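Local coordinates for protein polyketide synthase (Lyngbya majuscula 19L, PDB 3QIT) that probably releases the finished chain in curacin biosynthesis as the thioesterase domain of a polyketide synthase, with decarboxylation and sulfate elimination giving a terminal alkene, at residues V73-L82 with I210-G218; D162-L170 with S182-T190. One frame throughout, in Å; residues are numbered along the deposited sequence.

Contact 1. Residues V73-L82 with I210-G218; sequences VTSYSSLTFL and ILGLNNLPG
The start of helix 78-91 in this alpha/beta hydrolase rests on the irregular, poorly ordered loop 210-218 that leads to helix 220-229, and Leu213 and Leu216 of the loop make most of the apolar contact. Leu213 sends its CD2 methyl against the backbone just before the helix: CD2 lies 3.5 Å from Tyr76 C and 3.6 Å from Tyr76 CB. The same methyl approaches the ring of Phe81 at a slant, with CD2 3.8 Å from CE2. Leu216 and Leu82 meet tip to tip, Leu216 CD2 being 3.7 Å from Leu82 CD1 in one of the two conformers of Leu82. Leu216 holds CG anti to its own carbonyl carbon (chi1 -79°), which brings its branched end up to the helix.

Polar links are modest. Water 1 accepts from Ser78 N and donates to Gly212 O at 2.8 Å, so a first-turn amide of the helix is tied to the loop through solvent. In one of the two conformers of Ser78, its OG lies 3.4 Å from Asn215 O, a long and doubtful contact. Ser77 occupies the N-cap, its OG accepting from Thr80 N over 3.1 Å in a nearly straight bond (169°). Tyr76 leads its ring away from the loop, and its hydroxyl bonds Asp202 and Leu70 N. Thr74, Ser75 and Thr80 form hydrogen bonds with the second subunit, which places this turn at the dimer interface. What results is a serine-capped helix start of the alpha/beta hydrolase fold, covered on one flank by a leucine-bearing loop.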
loop_
_atom_site.group_PDB
_atom_site.type_symbol
_atom_site.label_atom_id
_atom_site.label_comp_id
_atom_site.label_asym_id
_atom_site.label_seq_id
_atom_site.Cartn_x
_atom_site.Cartn_y
_atom_site.Cartn_z
ATOM N N VAL B 73 1.224 -7.451 5.465
ATOM C CA VAL B 73 -0.215 -7.336 5.102
ATOM C C VAL B 73 -0.578 -6.034 4.392
ATOM O O VAL B 73 -1.469 -6.017 3.538
ATOM C CB VAL B 73 -1.118 -7.425 6.376
ATOM C CG1 VAL B 73 -2.599 -7.308 5.989
ATOM C CG2 VAL B 73 -0.877 -8.713 7.114
ATOM N N THR B 74 0.099 -4.950 4.764
ATOM C CA THR B 74 -0.155 -3.635 4.166
ATOM C C THR B 74 0.243 -3.554 2.694
ATOM O O THR B 74 -0.079 -2.586 2.003
ATOM C CB THR B 74 0.539 -2.498 4.937
ATOM O OG1 THR B 74 1.938 -2.771 5.060
ATOM C CG2 THR B 74 -0.085 -2.327 6.303
ATOM N N SER B 75 0.926 -4.588 2.229
ATOM C CA SER B 75 1.340 -4.703 0.820
ATOM C C SER B 75 0.158 -5.012 -0.086
ATOM O O SER B 75 0.226 -4.761 -1.296
ATOM C CB SER B 75 2.437 -5.770 0.657
ATOM O OG SER B 75 3.614 -5.403 1.383
ATOM N N TYR B 76 -0.912 -5.580 0.475
ATOM C CA TYR B 76 -2.113 -5.879 -0.317
ATOM C C TYR B 76 -2.899 -4.595 -0.545
ATOM O O TYR B 76 -3.498 -4.024 0.387
ATOM C CB TYR B 76 -2.994 -6.922 0.385
ATOM C CG TYR B 76 -2.430 -8.325 0.376
ATOM C CD1 TYR B 76 -2.337 -9.052 -0.808
ATOM C CD2 TYR B 76 -1.994 -8.927 1.555
ATOM C CE1 TYR B 76 -1.826 -10.347 -0.813
ATOM C CE2 TYR B 76 -1.459 -10.227 1.563
ATOM C CZ TYR B 76 -1.368 -10.917 0.383
ATOM O OH TYR B 76 -0.878 -12.204 0.438
ATOM N N SER B 77 -2.865 -4.114 -1.779
ATOM C CA SER B 77 -3.552 -2.877 -2.151
ATOM C C SER B 77 -3.842 -2.965 -3.638
ATOM O O SER B 77 -3.195 -3.761 -4.354
ATOM C CB SER B 77 -2.663 -1.661 -1.864
ATOM O OG SER B 77 -1.472 -1.676 -2.663
ATOM N N SER B 78 -4.787 -2.157 -4.114
ATOM C CA SER B 78 -5.044 -2.083 -5.552
ATOM C C SER B 78 -3.780 -1.662 -6.311
ATOM O O SER B 78 -3.526 -2.176 -7.398
ATOM C CB SER B 78 -6.195 -1.127 -5.870
ATOM O OG SER B 78 -6.030 0.097 -5.185
ATOM N N LEU B 79 -2.992 -0.753 -5.740
ATOM C CA LEU B 79 -1.745 -0.301 -6.407
ATOM C C LEU B 79 -0.744 -1.461 -6.591
ATOM O O LEU B 79 -0.148 -1.621 -7.654
ATOM C CB LEU B 79 -1.073 0.859 -5.660
ATOM C CG LEU B 79 0.196 1.422 -6.332
ATOM C CD1 LEU B 79 -0.112 2.117 -7.667
ATOM C CD2 LEU B 79 0.949 2.380 -5.409
ATOM N N THR B 80 -0.546 -2.257 -5.537
ATOM C CA THR B 80 0.252 -3.474 -5.652
ATOM C C THR B 80 -0.256 -4.399 -6.755
ATOM O O THR B 80 0.527 -4.847 -7.593
ATOM C CB THR B 80 0.307 -4.232 -4.318
ATOM O OG1 THR B 80 1.063 -3.456 -3.376
ATOM C CG2 THR B 80 0.939 -5.617 -4.505
ATOM N N PHE B 81 -1.564 -4.689 -6.778
ATOM C CA PHE B 81 -2.079 -5.521 -7.885
ATOM C C PHE B 81 -1.874 -4.875 -9.248
ATOM O O PHE B 81 -1.601 -5.574 -10.246
ATOM C CB PHE B 81 -3.565 -5.866 -7.691
ATOM C CG PHE B 81 -3.839 -6.733 -6.473
ATOM C CD1 PHE B 81 -3.048 -7.853 -6.195
ATOM C CD2 PHE B 81 -4.925 -6.469 -5.641
ATOM C CE1 PHE B 81 -3.298 -8.665 -5.099
ATOM C CE2 PHE B 81 -5.184 -7.275 -4.520
ATOM C CZ PHE B 81 -4.372 -8.384 -4.249
ATOM N N LEU B 82 -2.038 -3.556 -9.326
ATOM C CA LEU B 82 -1.822 -2.868 -10.599
ATOM C C LEU B 82 -0.371 -2.974 -11.047
ATOM O O LEU B 82 -0.095 -3.214 -12.215
ATOM C CB LEU B 82 -2.239 -1.407 -10.498
ATOM C CG LEU B 82 -3.744 -1.213 -10.546
ATOM C CD1 LEU B 82 -4.079 0.258 -10.317
ATOM C CD2 LEU B 82 -4.316 -1.718 -11.866
ATOM N N ILE B 210 -12.616 -3.604 4.299
ATOM C CA ILE B 210 -11.891 -3.292 5.530
ATOM C C ILE B 210 -10.403 -3.030 5.248
ATOM O O ILE B 210 -9.750 -2.268 5.969
ATOM C CB ILE B 210 -12.128 -4.385 6.614
ATOM C CG1 ILE B 210 -13.549 -4.252 7.180
ATOM C CG2 ILE B 210 -11.091 -4.311 7.741
ATOM C CD1 ILE B 210 -14.192 -5.562 7.589
ATOM N N LEU B 211 -9.881 -3.650 4.191
ATOM C CA LEU B 211 -8.545 -3.322 3.690
ATOM C C LEU B 211 -8.596 -2.340 2.513
ATOM O O LEU B 211 -7.571 -1.776 2.124
ATOM C CB LEU B 211 -7.761 -4.587 3.300
ATOM C CG LEU B 211 -7.190 -5.504 4.393
ATOM C CD1 LEU B 211 -6.264 -6.556 3.786
ATOM C CD2 LEU B 211 -6.468 -4.736 5.492
ATOM N N GLY B 212 -9.791 -2.136 1.960
ATOM C CA GLY B 212 -9.987 -1.244 0.813
ATOM C C GLY B 212 -9.375 -1.790 -0.466
ATOM O O GLY B 212 -9.027 -1.029 -1.372
ATOM N N LEU B 213 -9.255 -3.115 -0.527
ATOM C CA LEU B 213 -8.642 -3.825 -1.649
ATOM C C LEU B 213 -9.426 -3.670 -2.946
ATOM O O LEU B 213 -8.841 -3.609 -4.030
ATOM C CB LEU B 213 -8.528 -5.314 -1.317
ATOM C CG LEU B 213 -7.421 -5.740 -0.359
ATOM C CD1 LEU B 213 -7.813 -7.017 0.358
ATOM C CD2 LEU B 213 -6.123 -5.919 -1.122
ATOM N N ASN B 214 -10.749 -3.607 -2.813
ATOM C CA ASN B 214 -11.670 -3.620 -3.948
ATOM C C ASN B 214 -11.546 -2.426 -4.894
ATOM O O ASN B 214 -11.885 -2.538 -6.076
ATOM C CB ASN B 214 -13.119 -3.759 -3.457
ATOM C CG ASN B 214 -13.339 -5.007 -2.607
ATOM O OD1 ASN B 214 -12.751 -6.062 -2.855
ATOM N ND2 ASN B 214 -14.199 -4.888 -1.601
ATOM N N ASN B 215 -11.064 -1.293 -4.381
ATOM C CA ASN B 215 -10.986 -0.057 -5.172
ATOM C C ASN B 215 -9.748 0.808 -4.917
ATOM O O ASN B 215 -9.106 0.702 -3.870
ATOM C CB ASN B 215 -12.259 0.777 -4.977
ATOM C CG ASN B 215 -13.485 0.130 -5.603
ATOM O OD1 ASN B 215 -13.548 -0.065 -6.819
ATOM N ND2 ASN B 215 -14.466 -0.207 -4.771
ATOM N N LEU B 216 -9.428 1.660 -5.890
ATOM C CA LEU B 216 -8.321 2.614 -5.797
ATOM C C LEU B 216 -8.697 3.811 -4.907
ATOM O O LEU B 216 -9.863 3.947 -4.530
ATOM C CB LEU B 216 -7.939 3.093 -7.203
ATOM C CG LEU B 216 -7.074 2.160 -8.054
ATOM C CD1 LEU B 216 -7.353 2.364 -9.534
ATOM C CD2 LEU B 216 -5.596 2.361 -7.741
ATOM N N PRO B 217 -7.713 4.670 -4.548
ATOM C CA PRO B 217 -8.053 5.913 -3.837
ATOM C C PRO B 217 -8.760 6.933 -4.739
ATOM O O PRO B 217 -8.277 7.221 -5.838
ATOM C CB PRO B 217 -6.685 6.450 -3.392
ATOM C CG PRO B 217 -5.707 5.838 -4.333
ATOM C CD PRO B 217 -6.252 4.472 -4.622
ATOM N N GLY B 218 -9.896 7.462 -4.280
ATOM C CA GLY B 218 -10.631 8.476 -5.037
ATOM C C GLY B 218 -12.139 8.544 -4.844
ATOM O O GLY B 218 -12.705 9.637 -4.782
HETATM O O HOH W 1 -6.273 -0.654 -1.964
#

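Contact 2. Residues D162-L170 with S182-T190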
loop_
_atom_site.group_PDB
_atom_site.type_symbol
_atom_site.label_atom_id
_atom_site.label_comp_id
_atom_site.label_asym_id
_atom_site.label_seq_id
_atom_site.Cartn_x
_atom_site.Cartn_y
_atom_site.Cartn_z
ATOM N N ASP B 162 -11.573 -32.785 3.802
ATOM C CA ASP B 162 -11.005 -33.246 2.523
ATOM C C ASP B 162 -11.219 -32.241 1.388
ATOM O O ASP B 162 -11.934 -31.248 1.548
ATOM C CB ASP B 162 -11.568 -34.630 2.125
ATOM C CG ASP B 162 -13.085 -34.680 2.119
ATOM O OD1 ASP B 162 -13.733 -33.673 1.783
ATOM O OD2 ASP B 162 -13.647 -35.744 2.456
ATOM N N VAL B 163 -10.593 -32.499 0.238
ATOM C CA VAL B 163 -10.675 -31.571 -0.886
ATOM C C VAL B 163 -12.093 -31.545 -1.446
ATOM O O VAL B 163 -12.559 -30.494 -1.871
ATOM C CB VAL B 163 -9.626 -31.912 -2.004
ATOM C CG1 VAL B 163 -9.808 -31.002 -3.233
ATOM C CG2 VAL B 163 -8.234 -31.759 -1.453
ATOM N N ALA B 164 -12.785 -32.688 -1.412
ATOM C CA ALA B 164 -14.173 -32.771 -1.897
ATOM C C ALA B 164 -15.086 -31.768 -1.162
ATOM O O ALA B 164 -15.988 -31.197 -1.758
ATOM C CB ALA B 164 -14.718 -34.181 -1.713
ATOM N N THR B 165 -14.849 -31.587 0.131
ATOM C CA THR B 165 -15.629 -30.633 0.936
ATOM C C THR B 165 -15.336 -29.187 0.506
ATOM O O THR B 165 -16.253 -28.379 0.381
ATOM C CB THR B 165 -15.399 -30.862 2.437
ATOM O OG1 THR B 165 -15.826 -32.193 2.778
ATOM C CG2 THR B 165 -16.176 -29.841 3.274
ATOM N N ALA B 166 -14.064 -28.891 0.203
ATOM C CA ALA B 166 -13.689 -27.568 -0.285
ATOM C C ALA B 166 -14.329 -27.350 -1.634
ATOM O O ALA B 166 -14.849 -26.260 -1.912
ATOM C CB ALA B 166 -12.163 -27.428 -0.409
ATOM N N ALA B 167 -14.291 -28.377 -2.489
ATOM C CA ALA B 167 -14.928 -28.246 -3.806
ATOM C C ALA B 167 -16.423 -27.994 -3.681
ATOM O O ALA B 167 -16.964 -27.208 -4.443
ATOM C CB ALA B 167 -14.683 -29.494 -4.654
ATOM N N SER B 168 -17.082 -28.663 -2.738
ATOM C CA SER B 168 -18.519 -28.455 -2.517
ATOM C C SER B 168 -18.811 -26.996 -2.164
ATOM O O SER B 168 -19.806 -26.411 -2.630
ATOM C CB SER B 168 -19.027 -29.378 -1.406
ATOM O OG SER B 168 -18.902 -30.736 -1.789
ATOM N N ARG B 169 -17.950 -26.411 -1.331
ATOM C CA ARG B 169 -18.086 -25.011 -0.983
ATOM C C ARG B 169 -17.942 -24.114 -2.217
ATOM O O ARG B 169 -18.676 -23.146 -2.359
ATOM C CB ARG B 169 -17.085 -24.596 0.104
ATOM C CG ARG B 169 -17.299 -23.149 0.544
ATOM C CD ARG B 169 -16.693 -22.871 1.893
ATOM N NE ARG B 169 -17.496 -23.448 2.970
ATOM C CZ ARG B 169 -17.283 -23.202 4.258
ATOM N NH1 ARG B 169 -16.306 -22.382 4.617
ATOM N NH2 ARG B 169 -18.039 -23.775 5.186
ATOM N N LEU B 170 -17.004 -24.424 -3.110
ATOM C CA LEU B 170 -16.917 -23.646 -4.355
ATOM C C LEU B 170 -18.190 -23.755 -5.211
ATOM O O LEU B 170 -18.638 -22.741 -5.784
ATOM C CB LEU B 170 -15.703 -24.075 -5.184
ATOM C CG LEU B 170 -14.319 -23.926 -4.532
ATOM C CD1 LEU B 170 -13.263 -24.364 -5.556
ATOM C CD2 LEU B 170 -14.087 -22.464 -4.076
ATOM N N SER B 182 -15.178 -27.805 -10.211
ATOM C CA SER B 182 -15.107 -27.415 -8.794
ATOM C C SER B 182 -13.965 -28.170 -8.097
ATOM O O SER B 182 -13.198 -27.612 -7.280
ATOM C CB SER B 182 -16.460 -27.621 -8.088
ATOM O OG SER B 182 -16.688 -28.985 -7.799
ATOM N N TYR B 183 -13.818 -29.433 -8.432
ATOM C CA TYR B 183 -12.742 -30.236 -7.875
ATOM C C TYR B 183 -11.360 -29.778 -8.339
ATOM O O TYR B 183 -10.458 -29.625 -7.536
ATOM C CB TYR B 183 -12.958 -31.713 -8.214
ATOM C CG TYR B 183 -11.974 -32.569 -7.482
ATOM C CD1 TYR B 183 -12.250 -33.025 -6.181
ATOM C CD2 TYR B 183 -10.733 -32.852 -8.039
ATOM C CE1 TYR B 183 -11.324 -33.795 -5.484
ATOM C CE2 TYR B 183 -9.801 -33.615 -7.360
ATOM C CZ TYR B 183 -10.097 -34.079 -6.091
ATOM O OH TYR B 183 -9.159 -34.835 -5.441
ATOM N N ILE B 184 -11.200 -29.556 -9.639
ATOM C CA ILE B 184 -9.960 -29.042 -10.205
ATOM C C ILE B 184 -9.494 -27.716 -9.510
ATOM O O ILE B 184 -8.298 -27.533 -9.169
ATOM C CB ILE B 184 -10.168 -28.912 -11.751
ATOM C CG1 ILE B 184 -10.078 -30.323 -12.372
ATOM C CG2 ILE B 184 -9.186 -27.939 -12.386
ATOM C CD1 ILE B 184 -10.660 -30.438 -13.777
ATOM N N LEU B 185 -10.442 -26.822 -9.284
ATOM C CA LEU B 185 -10.157 -25.529 -8.624
ATOM C C LEU B 185 -9.713 -25.743 -7.173
ATOM O O LEU B 185 -8.680 -25.245 -6.765
ATOM C CB LEU B 185 -11.393 -24.655 -8.669
ATOM C CG LEU B 185 -11.713 -24.114 -10.068
ATOM C CD1 LEU B 185 -13.152 -23.583 -10.084
ATOM C CD2 LEU B 185 -10.735 -23.039 -10.450
ATOM N N ALA B 186 -10.463 -26.568 -6.438
ATOM C CA ALA B 186 -10.136 -26.837 -5.019
ATOM C C ALA B 186 -8.784 -27.537 -4.851
ATOM O O ALA B 186 -8.039 -27.238 -3.923
ATOM C CB ALA B 186 -11.257 -27.659 -4.353
ATOM N N GLN B 187 -8.505 -28.519 -5.721
ATOM C CA GLN B 187 -7.224 -29.202 -5.823
ATOM C C GLN B 187 -6.059 -28.228 -5.870
ATOM O O GLN B 187 -5.064 -28.408 -5.169
ATOM C CB GLN B 187 -7.275 -30.047 -7.124
ATOM C CG GLN B 187 -6.070 -30.860 -7.553
ATOM C CD GLN B 187 -6.403 -31.702 -8.821
ATOM O OE1 GLN B 187 -6.606 -31.159 -9.905
ATOM N NE2 GLN B 187 -6.466 -33.014 -8.666
ATOM N N ARG B 188 -6.217 -27.153 -6.633
ATOM C CA ARG B 188 -5.134 -26.206 -6.808
ATOM C C ARG B 188 -4.905 -25.318 -5.572
ATOM O O ARG B 188 -3.779 -24.911 -5.290
ATOM C CB ARG B 188 -5.362 -25.356 -8.064
ATOM C CG ARG B 188 -4.168 -24.488 -8.415
ATOM C CD ARG B 188 -4.201 -24.082 -9.874
ATOM N NE ARG B 188 -3.020 -23.291 -10.234
ATOM C CZ ARG B 188 -2.930 -21.958 -10.195
ATOM N NH1 ARG B 188 -3.952 -21.226 -9.777
ATOM N NH2 ARG B 188 -1.793 -21.359 -10.574
ATOM N N ILE B 189 -5.982 -25.039 -4.844
ATOM C CA ILE B 189 -5.921 -24.060 -3.756
ATOM C C ILE B 189 -6.231 -24.633 -2.389
ATOM O O ILE B 189 -6.724 -23.928 -1.521
ATOM C CB ILE B 189 -6.777 -22.807 -4.030
ATOM C CG1 ILE B 189 -8.257 -23.158 -4.322
ATOM C CG2 ILE B 189 -6.104 -21.958 -5.156
ATOM C CD1 ILE B 189 -9.190 -21.911 -4.199
ATOM N N THR B 190 -5.895 -25.902 -2.190
ATOM C CA THR B 190 -5.933 -26.469 -0.829
ATOM C C THR B 190 -4.577 -27.067 -0.456
ATOM O O THR B 190 -3.778 -27.429 -1.341
ATOM C CB THR B 190 -7.030 -27.517 -0.650
ATOM O OG1 THR B 190 -6.978 -28.470 -1.727
ATOM C CG2 THR B 190 -8.403 -26.844 -0.623
#
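Small-residue helix packing is well illustrated where Ala186 of helix 179-188 enters helix 163-173 as a knob into a hole made by Val163, Ala166, Ala167 and Leu170. Its CB lies only 3.6 Å from Ala167 N, and the axes of segments 163-170 and 182-188 come within 8.2 Å at 118°, a closeness the alanines permit.

Two walls of the hole make further contacts. The side chains of Leu170 and Leu185 cross at a slant, Leu170 CD1 lying 3.6 Å from Leu185 CB. Val163 divides its methyls: CG1, set anti to the backbone N (chi1 175°), lies 3.8 Å from Ala186 CB and also meets Tyr183 CE1, while CG2 touches Thr190 OG1.

The capping and turn bonds lie within the segments. Asp162 caps helix 163-173, its OD1 accepting from Thr165 N at 2.9 Å and from Thr165 OG1. Thr190 OG1 donates to Ala186 O over 2.7 Å, from above the carbonyl plane, while its CG2 packs 3.8 Å from Ala166 CB. A valine in place of Thr190 would lose this donor and would probably leave the last residue of the segment less firmly tied to the helix end.

Trp199 of strand 196-199 lies against Ala166, Leu170, Ile189 and Thr190, and Arg188 forms salt bridges with Glu6 of strand 5-11 and with Asp60 after strand 55-59, which joins the pair to hairpin 190-193/196-199 and the main sheet.

In the fold
Contact 1 and contact 2 show how one alpha/beta hydrolase domain can hold two separate packing sites outside its central sheet. Their centres lie 27 Å apart and their nearest atoms about 12 Å apart, without touching. In sequence both helices of contact 2 fall between the two segments of contact 1; they and loop 210-218 belong to the insertion between strands 120-126 and 234-239, where lid regions occur in this fold. Contact 1 also lies next to the second subunit, whereas neither segment of contact 2 touches another chain. Helix 104-115, which follows the probable nucleophile elbow at Ser103, packs on contact 1 through Leu108 and Ala111; with His269 and Glu127, Ser103 probably forms the catalytic triad.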